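Local structure of KLLA0E08119p (Kluyveromyces lactis, 3VA7) at residues A366-E371 with C442-D447; S388-A393 with N431-E436; V324-T329 with L413-V418. The protein probably carboxylates urea to urea-1-carboxylate with bicarbonate, ATP and a biotin carrier, the deposited chain being the urea carboxylase part of a longer enzyme that probably also hydrolyses this product. All coordinates share one frame; numbering follows the deposited sequence.

Contact 1: residues A366-E371 with C442-D447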
ATOM      1  N   ALA A 366      27.955  -7.125   3.458  1.00 32.44           N
ATOM      2  CA  ALA A 366      27.006  -6.926   4.549  1.00 32.39           C
ATOM      3  C   ALA A 366      25.741  -7.707   4.205  1.00 32.53           C
ATOM      4  O   ALA A 366      25.307  -7.766   3.033  1.00 32.03           O
ATOM      5  CB  ALA A 366      26.683  -5.412   4.735  1.00 31.36           C
ATOM      6  N   ARG A 367      25.137  -8.312   5.211  1.00 32.83           N
ATOM      7  CA  ARG A 367      23.979  -9.139   4.946  1.00 33.21           C
ATOM      8  C   ARG A 367      22.689  -8.413   5.312  1.00 33.46           C
ATOM      9  O   ARG A 367      22.381  -8.241   6.505  1.00 33.33           O
ATOM     10  CB  ARG A 367      24.089 -10.408   5.771  1.00 33.26           C
ATOM     11  CG  ARG A 367      25.375 -11.196   5.644  1.00 34.02           C
ATOM     12  CD  ARG A 367      25.048 -12.659   6.032  1.00 34.25           C
ATOM     13  NE  ARG A 367      26.189 -13.559   5.994  1.00 32.70           N
ATOM     14  CZ  ARG A 367      26.138 -14.820   6.414  1.00 35.45           C
ATOM     15  NH1 ARG A 367      25.008 -15.320   6.891  1.00 34.34           N
ATOM     16  NH2 ARG A 367      27.212 -15.582   6.369  1.00 36.90           N
ATOM     17  N   LEU A 368      21.929  -8.002   4.305  1.00 33.80           N
ATOM     18  CA  LEU A 368      20.627  -7.385   4.531  1.00 34.62           C
ATOM     19  C   LEU A 368      19.576  -8.426   4.828  1.00 35.93           C
ATOM     20  O   LEU A 368      19.245  -9.235   3.960  1.00 35.70           O
ATOM     21  CB  LEU A 368      20.179  -6.550   3.326  1.00 34.60           C
ATOM     22  CG  LEU A 368      18.962  -5.592   3.491  1.00 33.30           C
ATOM     23  CD1 LEU A 368      19.338  -4.287   4.220  1.00 27.95           C
ATOM     24  CD2 LEU A 368      18.310  -5.269   2.124  1.00 29.23           C
ATOM     25  N   TYR A 369      19.055  -8.378   6.056  1.00 37.50           N
ATOM     26  CA  TYR A 369      17.983  -9.264   6.548  1.00 38.46           C
ATOM     27  C   TYR A 369      16.649  -8.528   6.754  1.00 39.13           C
ATOM     28  O   TYR A 369      16.626  -7.371   7.216  1.00 39.17           O
ATOM     29  CB  TYR A 369      18.385  -9.881   7.897  1.00 38.75           C
ATOM     30  CG  TYR A 369      19.441 -10.972   7.821  1.00 40.71           C
ATOM     31  CD1 TYR A 369      19.077 -12.273   7.475  1.00 43.53           C
ATOM     32  CD2 TYR A 369      20.779 -10.723   8.140  1.00 39.42           C
ATOM     33  CE1 TYR A 369      20.008 -13.298   7.394  1.00 43.21           C
ATOM     34  CE2 TYR A 369      21.722 -11.738   8.071  1.00 41.03           C
ATOM     35  CZ  TYR A 369      21.320 -13.039   7.698  1.00 43.39           C
ATOM     36  OH  TYR A 369      22.193 -14.107   7.580  1.00 44.41           O
ATOM     37  N   ALA A 370      15.533  -9.200   6.447  1.00 39.70           N
ATOM     38  CA  ALA A 370      14.202  -8.746   6.852  1.00 39.36           C
ATOM     39  C   ALA A 370      14.032  -9.073   8.327  1.00 40.77           C
ATOM     40  O   ALA A 370      13.469 -10.110   8.707  1.00 40.85           O
ATOM     41  CB  ALA A 370      13.159  -9.430   6.051  1.00 38.71           C
ATOM     42  N   GLU A 371      14.540  -8.186   9.167  1.00 42.36           N
ATOM     43  CA  GLU A 371      14.546  -8.383  10.620  1.00 44.45           C
ATOM     44  C   GLU A 371      14.423  -7.041  11.320  1.00 45.73           C
ATOM     45  O   GLU A 371      14.822  -5.989  10.754  1.00 45.82           O
ATOM     46  CB  GLU A 371      15.905  -8.886  11.072  1.00 44.36           C
ATOM     47  CG  GLU A 371      16.061 -10.323  11.281  1.00 44.70           C
ATOM     48  CD  GLU A 371      17.538 -10.649  11.411  1.00 45.98           C
ATOM     49  OE1 GLU A 371      18.326  -9.658  11.448  1.00 42.28           O
ATOM     50  OE2 GLU A 371      17.891 -11.871  11.452  1.00 45.25           O
ATOM     51  N   CYS A 442       9.169  -4.099   4.466  1.00 43.03           N
ATOM     52  CA  CYS A 442       9.543  -4.930   5.586  1.00 44.26           C
ATOM     53  C   CYS A 442      10.469  -4.102   6.431  1.00 43.26           C
ATOM     54  O   CYS A 442      11.140  -3.223   5.925  1.00 43.47           O
ATOM     55  CB  CYS A 442      10.391  -6.099   5.099  1.00 44.83           C
ATOM     56  SG  CYS A 442       9.433  -7.302   4.212  1.00 56.16           S
ATOM     57  N   ILE A 443      10.548  -4.412   7.707  1.00 42.92           N
ATOM     58  CA  ILE A 443      11.609  -3.917   8.517  1.00 42.91           C
ATOM     59  C   ILE A 443      12.922  -4.656   8.118  1.00 42.61           C
ATOM     60  O   ILE A 443      12.933  -5.881   7.906  1.00 42.49           O
ATOM     61  CB  ILE A 443      11.275  -4.116  10.018  1.00 43.67           C
ATOM     62  CG1 ILE A 443       9.900  -3.480  10.366  1.00 45.91           C
ATOM     63  CG2 ILE A 443      12.438  -3.557  10.916  1.00 42.55           C
ATOM     64  CD1 ILE A 443       9.300  -3.925  11.738  1.00 47.92           C
ATOM     65  N   THR A 444      14.009  -3.891   8.002  1.00 41.73           N
ATOM     66  CA  THR A 444      15.310  -4.420   7.626  1.00 41.04           C
ATOM     67  C   THR A 444      16.305  -4.106   8.707  1.00 40.35           C
ATOM     68  O   THR A 444      15.959  -3.482   9.709  1.00 40.12           O
ATOM     69  CB  THR A 444      15.832  -3.861   6.259  1.00 41.57           C
ATOM     70  OG1 THR A 444      16.228  -2.474   6.355  1.00 41.30           O
ATOM     71  CG2 THR A 444      14.762  -4.049   5.155  1.00 40.95           C
ATOM     72  N   ASN A 445      17.537  -4.547   8.504  1.00 38.98           N
ATOM     73  CA  ASN A 445      18.574  -4.304   9.468  1.00 38.18           C
ATOM     74  C   ASN A 445      19.508  -3.262   8.897  1.00 37.48           C
ATOM     75  O   ASN A 445      20.648  -3.156   9.286  1.00 38.65           O
ATOM     76  CB  ASN A 445      19.284  -5.620   9.839  1.00 38.75           C
ATOM     77  CG  ASN A 445      20.043  -6.290   8.628  1.00 39.69           C
ATOM     78  OD1 ASN A 445      19.735  -6.076   7.459  1.00 38.12           O
ATOM     79  ND2 ASN A 445      21.035  -7.105   8.949  1.00 41.38           N
ATOM     80  N   ILE A 446      19.019  -2.469   7.961  1.00 36.38           N
ATOM     81  CA  ILE A 446      19.904  -1.598   7.207  1.00 35.27           C
ATOM     82  C   ILE A 446      20.562  -0.578   8.126  1.00 36.62           C
ATOM     83  O   ILE A 446      21.753  -0.316   8.042  1.00 36.43           O
ATOM     84  CB  ILE A 446      19.171  -0.948   5.986  1.00 34.41           C
ATOM     85  CG1 ILE A 446      20.122  -0.256   5.038  1.00 32.29           C
ATOM     86  CG2 ILE A 446      17.997   0.010   6.389  1.00 34.75           C
ATOM     87  CD1 ILE A 446      21.274  -1.116   4.500  1.00 30.75           C
ATOM     88  N   ASP A 447      19.755  -0.000   9.000  1.00 38.25           N
ATOM     89  CA  ASP A 447      20.199   1.030   9.898  1.00 39.10           C
ATOM     90  C   ASP A 447      21.202   0.446  10.866  1.00 39.13           C
ATOM     91  O   ASP A 447      22.205   1.059  11.125  1.00 39.77           O
ATOM     92  CB  ASP A 447      19.025   1.652  10.683  1.00 39.51           C
ATOM     93  CG  ASP A 447      19.473   2.848  11.510  1.00 40.28           C
ATOM     94  OD1 ASP A 447      19.931   3.812  10.879  1.00 41.40           O
ATOM     95  OD2 ASP A 447      19.443   2.798  12.769  1.00 41.61           O
TER
HETATM   96  O   HOH W   1      21.011  -8.226  11.702  1.00 41.25           O
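N445 lays its side-chain amide against the backbone of R367 to Y369 and uses both of its polar atoms there. ND2 of N445 donates to O of R367 at 3.0 Å; the N-H...O angle of 168° makes it straight, and the acceptor lies within 1° of the amide plane. The other bond approaches differently: N of Y369 donates to OD1 of N445 at 2.8 Å from above the carbonyl plane, 51° out of it. CG of N445 stands between its own backbone N and carbonyl carbon, which turns the amide toward the strand. A water at 3.0 Å from ND2 of N445 takes a second bond and donates to OE1 of E371. ND2 also lies at the edge of the Y369 ring. The backbone N of N445 has a weak bond to O of Y369 at 3.2 Å, and that same oxygen takes a weak bond from N of E371, the inverse gamma turn centred on A370. OG1 of T444 accepts from N of I446 at 3.2 Å, an ST turn. NH1 of R367 donates to OH of Y369, while its NE and NH2 form salt bridges with E268 and E325. Apolar contact is limited, chiefly CD1 of L368 against CD1 of I446 at 3.7 Å. The asparagine amide thus bridges O of one strand residue and N of the residue two further on. N445, at the N-cap position of helix 446-454, makes no side-chain capping bond; its amide instead ties the helix start to strand 362-372 within the biotin carboxylase C-terminal domain.

Contact 2: residues S388-A393 with N431-E436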
ATOM      1  N   SER A 388      15.650  -0.357  -3.951  1.00 29.22           N
ATOM      2  CA  SER A 388      16.765   0.194  -4.707  1.00 30.86           C
ATOM      3  C   SER A 388      18.166  -0.190  -4.192  1.00 30.79           C
ATOM      4  O   SER A 388      18.448  -0.124  -2.977  1.00 30.72           O
ATOM      5  CB  SER A 388      16.628   1.703  -4.821  1.00 31.22           C
ATOM      6  OG  SER A 388      17.334   2.132  -5.981  1.00 35.03           O
ATOM      7  N   PHE A 389      19.039  -0.583  -5.120  1.00 31.25           N
ATOM      8  CA  PHE A 389      20.442  -0.952  -4.755  1.00 31.89           C
ATOM      9  C   PHE A 389      21.510  -0.158  -5.553  1.00 33.05           C
ATOM     10  O   PHE A 389      21.317   0.159  -6.747  1.00 32.24           O
ATOM     11  CB  PHE A 389      20.729  -2.448  -4.934  1.00 29.90           C
ATOM     12  CG  PHE A 389      19.881  -3.365  -4.061  1.00 28.94           C
ATOM     13  CD1 PHE A 389      20.055  -3.390  -2.678  1.00 22.13           C
ATOM     14  CD2 PHE A 389      18.934  -4.274  -4.652  1.00 26.98           C
ATOM     15  CE1 PHE A 389      19.294  -4.266  -1.859  1.00 19.53           C
ATOM     16  CE2 PHE A 389      18.168  -5.177  -3.832  1.00 22.46           C
ATOM     17  CZ  PHE A 389      18.370  -5.161  -2.444  1.00 20.60           C
ATOM     18  N   PRO A 390      22.648   0.144  -4.898  1.00 33.84           N
ATOM     19  CA  PRO A 390      23.706   0.741  -5.695  1.00 34.72           C
ATOM     20  C   PRO A 390      24.041  -0.208  -6.829  1.00 35.54           C
ATOM     21  O   PRO A 390      24.390  -1.376  -6.574  1.00 36.27           O
ATOM     22  CB  PRO A 390      24.886   0.818  -4.703  1.00 35.15           C
ATOM     23  CG  PRO A 390      24.574  -0.200  -3.644  1.00 35.24           C
ATOM     24  CD  PRO A 390      23.072  -0.111  -3.506  1.00 33.57           C
ATOM     25  N   SER A 391      23.952   0.269  -8.064  1.00 35.45           N
ATOM     26  CA  SER A 391      24.224  -0.588  -9.217  1.00 35.17           C
ATOM     27  C   SER A 391      25.710  -0.869  -9.426  1.00 34.53           C
ATOM     28  O   SER A 391      26.047  -1.708 -10.281  1.00 33.53           O
ATOM     29  CB  SER A 391      23.738   0.095 -10.477  1.00 35.89           C
ATOM     30  OG  SER A 391      24.509   1.293 -10.646  1.00 40.60           O
ATOM     31  N   TRP A 392      26.581  -0.143  -8.699  1.00 33.60           N
ATOM     32  CA  TRP A 392      28.059  -0.210  -8.902  1.00 32.92           C
ATOM     33  C   TRP A 392      28.684  -1.216  -7.953  1.00 31.59           C
ATOM     34  O   TRP A 392      29.814  -1.657  -8.186  1.00 32.47           O
ATOM     35  CB  TRP A 392      28.785   1.161  -8.714  1.00 32.46           C
ATOM     36  CG  TRP A 392      28.345   1.877  -7.459  1.00 32.63           C
ATOM     37  CD1 TRP A 392      27.338   2.794  -7.365  1.00 30.53           C
ATOM     38  CD2 TRP A 392      28.804   1.654  -6.104  1.00 32.79           C
ATOM     39  NE1 TRP A 392      27.168   3.182  -6.065  1.00 30.42           N
ATOM     40  CE2 TRP A 392      28.054   2.517  -5.265  1.00 29.16           C
ATOM     41  CE3 TRP A 392      29.772   0.825  -5.526  1.00 32.24           C
ATOM     42  CZ2 TRP A 392      28.252   2.593  -3.895  1.00 30.75           C
ATOM     43  CZ3 TRP A 392      29.976   0.906  -4.147  1.00 32.09           C
ATOM     44  CH2 TRP A 392      29.223   1.779  -3.349  1.00 32.09           C
ATOM     45  N   ALA A 393      27.979  -1.539  -6.874  1.00 29.64           N
ATOM     46  CA  ALA A 393      28.379  -2.676  -6.029  1.00 28.43           C
ATOM     47  C   ALA A 393      27.882  -3.995  -6.678  1.00 27.96           C
ATOM     48  O   ALA A 393      27.114  -3.999  -7.627  1.00 27.30           O
ATOM     49  CB  ALA A 393      27.844  -2.508  -4.561  1.00 26.20           C
ATOM     50  N   ASN A 431      30.058   1.834   3.287  1.00 38.04           N
ATOM     51  CA  ASN A 431      29.190   2.855   3.872  1.00 38.24           C
ATOM     52  C   ASN A 431      28.383   3.501   2.738  1.00 38.30           C
ATOM     53  O   ASN A 431      27.154   3.558   2.845  1.00 38.86           O
ATOM     54  CB  ASN A 431      29.932   3.863   4.771  1.00 37.78           C
ATOM     55  CG  ASN A 431      30.376   3.256   6.133  1.00 38.94           C
ATOM     56  OD1 ASN A 431      29.589   3.130   7.074  1.00 41.59           O
ATOM     57  ND2 ASN A 431      31.655   2.936   6.243  1.00 37.08           N
ATOM     58  N   GLN A 432      29.018   3.897   1.632  1.00 37.71           N
ATOM     59  CA  GLN A 432      28.235   4.506   0.567  1.00 38.44           C
ATOM     60  C   GLN A 432      27.158   3.509   0.097  1.00 38.68           C
ATOM     61  O   GLN A 432      25.970   3.866   0.043  1.00 39.23           O
ATOM     62  CB  GLN A 432      29.049   5.098  -0.599  1.00 37.70           C
ATOM     63  CG  GLN A 432      28.150   5.922  -1.594  1.00 41.79           C
ATOM     64  CD  GLN A 432      28.801   6.348  -2.992  1.00 46.00           C
ATOM     65  OE1 GLN A 432      29.947   6.762  -3.041  1.00 45.78           O
ATOM     66  NE2 GLN A 432      28.016   6.291  -4.099  1.00 48.03           N
ATOM     67  N   ALA A 433      27.544   2.266  -0.195  1.00 38.04           N
ATOM     68  CA  ALA A 433      26.569   1.241  -0.643  1.00 37.11           C
ATOM     69  C   ALA A 433      25.356   1.107   0.304  1.00 36.19           C
ATOM     70  O   ALA A 433      24.212   1.114  -0.130  1.00 34.88           O
ATOM     71  CB  ALA A 433      27.258  -0.137  -0.867  1.00 36.41           C
ATOM     72  N   LEU A 434      25.628   0.992   1.585  1.00 35.70           N
ATOM     73  CA  LEU A 434      24.576   0.902   2.570  1.00 36.95           C
ATOM     74  C   LEU A 434      23.629   2.108   2.560  1.00 38.71           C
ATOM     75  O   LEU A 434      22.409   1.934   2.727  1.00 38.78           O
ATOM     76  CB  LEU A 434      25.172   0.689   3.974  1.00 36.02           C
ATOM     77  CG  LEU A 434      25.856  -0.684   4.059  1.00 34.17           C
ATOM     78  CD1 LEU A 434      26.360  -0.972   5.413  1.00 31.76           C
ATOM     79  CD2 LEU A 434      24.948  -1.785   3.573  1.00 26.59           C
ATOM     80  N   ASN A 435      24.206   3.299   2.331  1.00 39.97           N
ATOM     81  CA  ASN A 435      23.504   4.582   2.275  1.00 41.38           C
ATOM     82  C   ASN A 435      22.582   4.643   1.066  1.00 41.69           C
ATOM     83  O   ASN A 435      21.582   5.355   1.043  1.00 42.90           O
ATOM     84  CB  ASN A 435      24.517   5.737   2.174  1.00 41.58           C
ATOM     85  CG  ASN A 435      25.017   6.256   3.569  1.00 44.98           C
ATOM     86  OD1 ASN A 435      24.964   5.572   4.608  1.00 41.27           O
ATOM     87  ND2 ASN A 435      25.512   7.493   3.558  1.00 51.12           N
ATOM     88  N   GLU A 436      22.924   3.863   0.065  1.00 41.91           N
ATOM     89  CA  GLU A 436      22.367   3.991  -1.242  1.00 41.81           C
ATOM     90  C   GLU A 436      21.372   2.840  -1.413  1.00 42.30           C
ATOM     91  O   GLU A 436      20.729   2.693  -2.465  1.00 42.87           O
ATOM     92  CB  GLU A 436      23.521   3.915  -2.233  1.00 41.90           C
ATOM     93  CG  GLU A 436      23.510   4.903  -3.361  1.00 41.95           C
ATOM     94  CD  GLU A 436      24.902   5.224  -3.861  1.00 40.23           C
ATOM     95  OE1 GLU A 436      25.328   4.684  -4.883  1.00 38.14           O
ATOM     96  OE2 GLU A 436      25.563   6.047  -3.233  1.00 43.91           O
TER
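The close-packed part centres on A433, whose methyl group is met by three residues of the loop 388-393. CH2 of W392 lies 3.7 Å from CB of A433, CG of P390 lies 3.9 Å from the same CB, and CB of A393 is farther off at 4.4 Å. The indole turns its six-membered rim to the helix here, A433 N lying near the ring plane at that edge. P390 is buried: its CG and CD rest against O of A433, and its CB sits over one face of the W392 ring, 3.5 Å above the plane and toward the rim. With CG of W392 between the backbone N and the carbonyl carbon (chi1 47°), the indole folds back over this proline and reaches the helix. The solvent side is polar and more open. There NE1 of W392 donates to OE1 of E436 at 2.7 Å, with an N-H...O angle of 165°; the oxygen is met on its syn side and lies close to the indole plane. NE2 of Q432 donates to OE2 of E436 at 2.6 Å through that oxygen's syn lone pair, so the carboxylate is gripped from two directions. The Q432 amide stands 64° to the indole. W392, Q432 and E436 also touch a crystal neighbour, so the lattice may contribute to their conformations. Beneath the tight part lies strand 412-420: A433 packs on I416 and V418, W392 on V418, and F389, pointing away from the helix, on A414. The loop thus joins strands 386-388 and 394-397 while closing over the C-terminal end of helix 423-435.

Contact 3: residues V324-T329 with L413-V418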
ATOM      1  N   VAL A 324      27.825 -18.736   2.338  1.00 26.33           N
ATOM      2  CA  VAL A 324      27.168 -17.461   2.082  1.00 26.74           C
ATOM      3  C   VAL A 324      28.166 -16.328   1.715  1.00 27.86           C
ATOM      4  O   VAL A 324      28.015 -15.697   0.681  1.00 28.48           O
ATOM      5  CB  VAL A 324      26.192 -17.017   3.222  1.00 28.33           C
ATOM      6  CG1 VAL A 324      25.497 -15.654   2.850  1.00 26.77           C
ATOM      7  CG2 VAL A 324      25.105 -18.126   3.573  1.00 24.32           C
ATOM      8  N   GLU A 325      29.237 -16.154   2.486  1.00 28.00           N
ATOM      9  CA  GLU A 325      30.222 -15.076   2.232  1.00 28.65           C
ATOM     10  C   GLU A 325      31.160 -15.242   1.060  1.00 29.01           C
ATOM     11  O   GLU A 325      32.071 -14.397   0.901  1.00 30.43           O
ATOM     12  CB  GLU A 325      31.085 -14.752   3.476  1.00 27.66           C
ATOM     13  CG  GLU A 325      31.810 -15.926   4.060  1.00 29.20           C
ATOM     14  CD  GLU A 325      30.997 -16.705   5.109  1.00 33.79           C
ATOM     15  OE1 GLU A 325      29.757 -16.792   4.996  1.00 33.13           O
ATOM     16  OE2 GLU A 325      31.609 -17.227   6.075  1.00 36.58           O
ATOM     17  N   HIS A 326      30.996 -16.305   0.273  1.00 28.34           N
ATOM     18  CA  HIS A 326      31.938 -16.608  -0.822  1.00 27.63           C
ATOM     19  C   HIS A 326      32.159 -15.450  -1.805  1.00 27.40           C
ATOM     20  O   HIS A 326      33.227 -15.376  -2.441  1.00 28.32           O
ATOM     21  CB  HIS A 326      31.523 -17.879  -1.615  1.00 27.36           C
ATOM     22  CG  HIS A 326      30.417 -17.635  -2.603  1.00 25.72           C
ATOM     23  ND1 HIS A 326      29.089 -17.576  -2.229  1.00 25.61           N
ATOM     24  CD2 HIS A 326      30.442 -17.410  -3.940  1.00 25.64           C
ATOM     25  CE1 HIS A 326      28.344 -17.318  -3.296  1.00 26.30           C
ATOM     26  NE2 HIS A 326      29.138 -17.210  -4.346  1.00 27.17           N
ATOM     27  N   PRO A 327      31.169 -14.565  -1.980  1.00 27.31           N
ATOM     28  CA  PRO A 327      31.445 -13.492  -2.968  1.00 27.89           C
ATOM     29  C   PRO A 327      32.592 -12.550  -2.660  1.00 28.22           C
ATOM     30  O   PRO A 327      33.170 -12.019  -3.593  1.00 29.05           O
ATOM     31  CB  PRO A 327      30.145 -12.698  -3.016  1.00 28.86           C
ATOM     32  CG  PRO A 327      29.030 -13.685  -2.540  1.00 26.51           C
ATOM     33  CD  PRO A 327      29.764 -14.547  -1.514  1.00 27.69           C
ATOM     34  N   ILE A 328      32.995 -12.360  -1.411  1.00 28.63           N
ATOM     35  CA  ILE A 328      34.118 -11.419  -1.220  1.00 29.77           C
ATOM     36  C   ILE A 328      35.426 -11.962  -1.812  1.00 31.42           C
ATOM     37  O   ILE A 328      36.220 -11.223  -2.465  1.00 32.05           O
ATOM     38  CB  ILE A 328      34.285 -10.929   0.226  1.00 29.39           C
ATOM     39  CG1 ILE A 328      34.546 -12.077   1.189  1.00 30.00           C
ATOM     40  CG2 ILE A 328      33.053 -10.151   0.658  1.00 29.13           C
ATOM     41  CD1 ILE A 328      34.910 -11.611   2.546  1.00 29.93           C
ATOM     42  N   THR A 329      35.617 -13.275  -1.620  1.00 31.98           N
ATOM     43  CA  THR A 329      36.699 -14.032  -2.241  1.00 31.76           C
ATOM     44  C   THR A 329      36.684 -13.854  -3.770  1.00 31.28           C
ATOM     45  O   THR A 329      37.749 -13.634  -4.417  1.00 31.30           O
ATOM     46  CB  THR A 329      36.589 -15.538  -1.822  1.00 32.06           C
ATOM     47  OG1 THR A 329      36.679 -15.637  -0.389  1.00 33.86           O
ATOM     48  CG2 THR A 329      37.679 -16.360  -2.415  1.00 30.71           C
ATOM     49  N   LEU A 413      17.646 -10.894   2.524  1.00 36.02           N
ATOM     50  CA  LEU A 413      17.109 -10.108   1.441  1.00 34.55           C
ATOM     51  C   LEU A 413      18.131  -9.995   0.322  1.00 33.15           C
ATOM     52  O   LEU A 413      17.822 -10.170  -0.863  1.00 32.78           O
ATOM     53  CB  LEU A 413      16.674  -8.714   1.944  1.00 34.74           C
ATOM     54  CG  LEU A 413      15.370  -8.702   2.774  1.00 37.44           C
ATOM     55  CD1 LEU A 413      14.981  -7.361   3.421  1.00 35.99           C
ATOM     56  CD2 LEU A 413      14.189  -9.279   1.955  1.00 37.26           C
ATOM     57  N   ALA A 414      19.360  -9.729   0.717  1.00 32.05           N
ATOM     58  CA  ALA A 414      20.352  -9.260  -0.199  1.00 31.40           C
ATOM     59  C   ALA A 414      21.698  -9.324   0.466  1.00 30.46           C
ATOM     60  O   ALA A 414      21.801  -9.319   1.656  1.00 29.98           O
ATOM     61  CB  ALA A 414      20.019  -7.826  -0.671  1.00 30.45           C
ATOM     62  N   LYS A 415      22.736  -9.479  -0.329  1.00 30.72           N
ATOM     63  CA  LYS A 415      24.073  -9.420   0.187  1.00 30.26           C
ATOM     64  C   LYS A 415      24.704  -8.328  -0.645  1.00 30.42           C
ATOM     65  O   LYS A 415      24.650  -8.358  -1.895  1.00 31.09           O
ATOM     66  CB  LYS A 415      24.792 -10.734   0.012  1.00 29.63           C
ATOM     67  CG  LYS A 415      24.243 -11.796   0.884  1.00 31.01           C
ATOM     68  CD  LYS A 415      25.102 -13.050   0.814  1.00 35.28           C
ATOM     69  CE  LYS A 415      24.954 -13.754  -0.521  1.00 32.96           C
ATOM     70  NZ  LYS A 415      26.002 -14.744  -0.772  1.00 33.34           N
ATOM     71  N   ILE A 416      25.239  -7.340   0.065  1.00 29.95           N
ATOM     72  CA  ILE A 416      25.770  -6.142  -0.530  1.00 30.62           C
ATOM     73  C   ILE A 416      27.283  -6.219  -0.462  1.00 30.49           C
ATOM     74  O   ILE A 416      27.852  -6.216   0.624  1.00 30.71           O
ATOM     75  CB  ILE A 416      25.203  -4.909   0.196  1.00 30.47           C
ATOM     76  CG1 ILE A 416      23.700  -4.859  -0.069  1.00 31.63           C
ATOM     77  CG2 ILE A 416      25.828  -3.620  -0.324  1.00 30.56           C
ATOM     78  CD1 ILE A 416      22.897  -4.461   1.110  1.00 34.67           C
ATOM     79  N   ILE A 417      27.894  -6.327  -1.630  1.00 29.74           N
ATOM     80  CA  ILE A 417      29.326  -6.574  -1.770  1.00 30.23           C
ATOM     81  C   ILE A 417      30.129  -5.482  -2.560  1.00 30.74           C
ATOM     82  O   ILE A 417      29.870  -5.161  -3.748  1.00 29.49           O
ATOM     83  CB  ILE A 417      29.549  -7.942  -2.402  1.00 30.13           C
ATOM     84  CG1 ILE A 417      28.696  -8.963  -1.639  1.00 31.61           C
ATOM     85  CG2 ILE A 417      31.027  -8.333  -2.448  1.00 27.64           C
ATOM     86  CD1 ILE A 417      27.961  -9.908  -2.591  1.00 29.38           C
ATOM     87  N   VAL A 418      31.163  -5.009  -1.887  1.00 30.87           N
ATOM     88  CA  VAL A 418      31.944  -3.876  -2.312  1.00 32.91           C
ATOM     89  C   VAL A 418      33.449  -4.278  -2.479  1.00 34.01           C
ATOM     90  O   VAL A 418      33.944  -5.146  -1.747  1.00 34.64           O
ATOM     91  CB  VAL A 418      31.691  -2.815  -1.235  1.00 32.68           C
ATOM     92  CG1 VAL A 418      32.933  -2.362  -0.545  1.00 32.11           C
ATOM     93  CG2 VAL A 418      30.831  -1.728  -1.783  1.00 33.61           C
TER
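The H326 imidazole carries CD of the following P327 over one face, 3.2 Å above the plane and toward the rim, while NZ of K415 comes up slantwise to 4.3 Å from CE1 of H326. The ring is fixed by bonds of ND1 to O of Q323 and of NE2 to R45. The other flat group is the V324 carbonyl: NZ of K415 donates to O of V324 at 2.7 Å, with a C=O...N angle of 138° and the donor tilted 24° from the carbonyl plane. CD of K415 lies beside CG1 of V324, and the bend at chi3 (-71°) then turns CE and NZ toward the carbonyl, with NZ 3.7 Å from CG of P327. The V324 carbonyl is the ammonium group's firm partner across the contact; Y111 adds a weak hydrogen bond, and E41 and E365 add long, weak ion pairs. Replacing K415 by a methionine would probably leave the V324 carbonyl without this donor and remove a positive charge from near E41 and E365. Beyond the lysine the contact is apolar: CB of P327 meets CD1 of I417 at 3.6 Å, and CG2 of I328 meets CG2 of I417 at 4.1 Å, both pairs crossing at about a right angle. K415 and I417, two residues apart on the strand, therefore turn to the same face of the sheet. Helix 326-333 starts on that face: P327 also touches R394 and D396, and I328 touches S363 and E365, so the helix start spans strand 412-420 and its two antiparallel neighbours, 394-397 and 362-372.

Followed from the N terminus, the chain first passes 324-329, the opening side of contact 3, then 366-371 of contact 1 and 388-393 of contact 2. Contact 3 closes first, at 413-418; contact 2 follows at 431-436, and contact 1 last, at 442-447. Contact 2 is therefore wholly enclosed by contact 1, whereas contact 3 crosses both. Strands 362-372 and 412-420 are antiparallel neighbours, and L413 and A414 both face L368 in a classic beta bulge, coupling contacts 1 and 3. I416 meets A433 to couple contacts 3 and 2, while L434 packs on I446 between contacts 2 and 1. Together they tie helices 326-333, 423-435 and 446-454 to one sheet.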